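Local coordinates for putative methyl-accepting chemotaxis signal transduction protein (Campylobacter jejuni, PDB 6W3P), which probably senses amino acids outside the cell as a chemoreceptor, binding an isoleucine-like ligand in a PDC (Cache-type) sensor domain and signalling to the chemotaxis machinery, at residues Ala78-Leu83 and Gly158-Ser163. Sequence-based numbering, arbitrary orientation.
Sequences ALNVYL and GVDIPS. With SKJ (beta-methylnorleucine), chain C.
D160 and Y82 meet on neighbouring antiparallel strands, where the two strands line the pocket that holds the amino acid beta-methylnorleucine. The carboxylate of D160 divides its work between its two oxygens. OD1 takes the hydroxyl of Y82 on its syn side, OH to OD1 2.7 Å, and also bonds to T142. OD2 receives the ligand's amino N at 2.7 Å and, on its anti side, the ND2 of N80 at 2.8 Å, so the group that binds the ligand's amine is itself held in place by the protein. A positive ammonium here would probably keep D160 ionised. N80 turns its amide 83° from the carboxylate plane, and its ND2 bonds to D133 as well, another residue that binds the ligand.

The Y82 ring is sandwiched. Its chi1 of 46° puts CG between the backbone N and the carbonyl carbon, folding the ring back over G158, whose CA makes a CH-pi contact 3.9 Å from the ring centroid. Ligand CG1 lies over the opposite face, toward the rim. Along the backbone, Y82 and G158 form a hydrogen-bonded pair through both N and O, and D160 N gives a nearly straight bond to N80 O (2.9 Å).

V81 and V159 point to the reverse face of the sheet, where V81 packs on helices 58-76 and 4-49 and V159 on helix 4-49. The two strands lie at the centre of the PDC domain's antiparallel sheet, with strand 90-94 beyond 80-84 and strand 139-149 beyond 152-162: helices back one face, and the ligand lies against the other.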
loop_
_atom_site.group_PDB
_atom_site.type_symbol
_atom_site.label_atom_id
_atom_site.label_comp_id
_atom_site.label_asym_id
_atom_site.label_seq_id
_atom_site.Cartn_x
_atom_site.Cartn_y
_atom_site.Cartn_z
ATOM N N ALA A 78 -4.572 -13.179 3.525
ATOM C CA ALA A 78 -3.780 -12.222 4.317
ATOM C C ALA A 78 -2.736 -12.982 5.148
ATOM O O ALA A 78 -2.883 -14.173 5.438
ATOM C CB ALA A 78 -4.671 -11.387 5.207
ATOM N N LEU A 79 -1.692 -12.281 5.560
ATOM C CA LEU A 79 -0.662 -12.886 6.409
ATOM C C LEU A 79 -1.140 -13.001 7.852
ATOM O O LEU A 79 -1.048 -14.067 8.466
ATOM C CB LEU A 79 0.611 -12.052 6.379
ATOM C CG LEU A 79 1.432 -12.242 5.114
ATOM C CD1 LEU A 79 2.589 -11.250 5.078
ATOM C CD2 LEU A 79 1.913 -13.686 4.997
ATOM N N ASN A 80 -1.669 -11.892 8.373
ATOM C CA ASN A 80 -2.141 -11.849 9.767
ATOM C C ASN A 80 -3.432 -11.064 9.756
ATOM O O ASN A 80 -3.503 -10.021 9.101
ATOM C CB ASN A 80 -1.169 -11.093 10.702
ATOM C CG ASN A 80 0.187 -11.725 10.822
ATOM O OD1 ASN A 80 0.329 -12.867 11.276
ATOM N ND2 ASN A 80 1.211 -10.918 10.529
ATOM N N VAL A 81 -4.335 -11.451 10.622
ATOM C CA VAL A 81 -5.588 -10.698 10.862
ATOM C C VAL A 81 -5.816 -10.807 12.381
ATOM O O VAL A 81 -5.768 -11.925 12.943
ATOM C CB VAL A 81 -6.779 -11.288 10.086
ATOM C CG1 VAL A 81 -8.054 -10.578 10.417
ATOM C CG2 VAL A 81 -6.543 -11.238 8.593
ATOM N N TYR A 82 -6.035 -9.669 13.023
ATOM C CA TYR A 82 -5.951 -9.640 14.478
ATOM C C TYR A 82 -6.805 -8.563 15.104
ATOM O O TYR A 82 -7.166 -7.588 14.453
ATOM C CB TYR A 82 -4.489 -9.541 14.966
ATOM C CG TYR A 82 -3.683 -8.530 14.242
ATOM C CD1 TYR A 82 -3.013 -8.860 13.059
ATOM C CD2 TYR A 82 -3.572 -7.210 14.722
ATOM C CE1 TYR A 82 -2.266 -7.899 12.379
ATOM C CE2 TYR A 82 -2.822 -6.262 14.054
ATOM C CZ TYR A 82 -2.171 -6.609 12.879
ATOM O OH TYR A 82 -1.418 -5.662 12.256
ATOM N N LEU A 83 -7.061 -8.731 16.407
ATOM C CA LEU A 83 -7.797 -7.733 17.160
ATOM C C LEU A 83 -6.979 -7.463 18.448
ATOM O O LEU A 83 -6.820 -8.342 19.306
ATOM C CB LEU A 83 -9.187 -8.248 17.516
ATOM C CG LEU A 83 -10.045 -7.295 18.308
ATOM C CD1 LEU A 83 -10.393 -6.046 17.523
ATOM C CD2 LEU A 83 -11.305 -8.017 18.786
ATOM N N GLY A 158 -6.550 -5.273 12.938
ATOM C CA GLY A 158 -5.449 -5.104 11.981
ATOM C C GLY A 158 -5.447 -6.228 10.978
ATOM O O GLY A 158 -5.772 -7.395 11.276
ATOM N N VAL A 159 -5.044 -5.853 9.767
ATOM C CA VAL A 159 -4.937 -6.779 8.648
ATOM C C VAL A 159 -3.603 -6.516 7.946
ATOM O O VAL A 159 -3.331 -5.369 7.549
ATOM C CB VAL A 159 -6.083 -6.553 7.640
ATOM C CG1 VAL A 159 -5.877 -7.397 6.401
ATOM C CG2 VAL A 159 -7.443 -6.777 8.265
ATOM N N ASP A 160 -2.754 -7.541 7.894
ATOM C CA ASP A 160 -1.432 -7.395 7.294
ATOM C C ASP A 160 -1.407 -8.087 5.926
ATOM O O ASP A 160 -1.678 -9.292 5.806
ATOM C CB ASP A 160 -0.365 -8.091 8.152
ATOM C CG ASP A 160 -0.149 -7.478 9.510
ATOM O OD1 ASP A 160 -0.647 -6.372 9.765
ATOM O OD2 ASP A 160 0.549 -8.165 10.317
ATOM N N ILE A 161 -1.076 -7.320 4.907
ATOM C CA ILE A 161 -0.981 -7.814 3.548
ATOM C C ILE A 161 0.498 -7.663 3.127
ATOM O O ILE A 161 1.103 -6.610 3.346
ATOM C CB ILE A 161 -1.855 -6.991 2.581
ATOM C CG1 ILE A 161 -3.329 -6.931 3.050
ATOM C CG2 ILE A 161 -1.727 -7.486 1.135
ATOM C CD1 ILE A 161 -3.985 -8.275 3.161
ATOM N N PRO A 162 1.107 -8.713 2.522
ATOM C CA PRO A 162 2.517 -8.595 2.105
ATOM C C PRO A 162 2.706 -7.433 1.150
ATOM O O PRO A 162 1.943 -7.281 0.185
ATOM C CB PRO A 162 2.776 -9.911 1.393
ATOM C CG PRO A 162 1.776 -10.863 1.895
ATOM C CD PRO A 162 0.565 -10.046 2.240
ATOM N N SER A 163 3.657 -6.565 1.419
ATOM C CA SER A 163 3.961 -5.487 0.479
ATOM C C SER A 163 4.418 -6.002 -0.871
ATOM O O SER A 163 4.114 -5.357 -1.882
ATOM C CB SER A 163 4.974 -4.525 1.033
ATOM O OG SER A 163 6.099 -5.250 1.344
HETATM N N SKJ C . 2.196 -6.864 12.052
HETATM C CA SKJ C . 1.743 -6.547 13.406
HETATM C C SKJ C . 2.963 -5.999 14.133
HETATM O O SKJ C . 4.120 -6.244 13.725
HETATM C CB SKJ C . 1.073 -7.743 14.113
HETATM C CG1 SKJ C . 0.269 -7.386 15.383
HETATM C CG2 SKJ C . 2.073 -8.850 14.375
HETATM O OXT SKJ C . 2.775 -5.338 15.184
HETATM C CAA SKJ C . 2.440 -11.293 14.844
HETATM C CAB SKJ C . 1.382 -10.198 14.624
#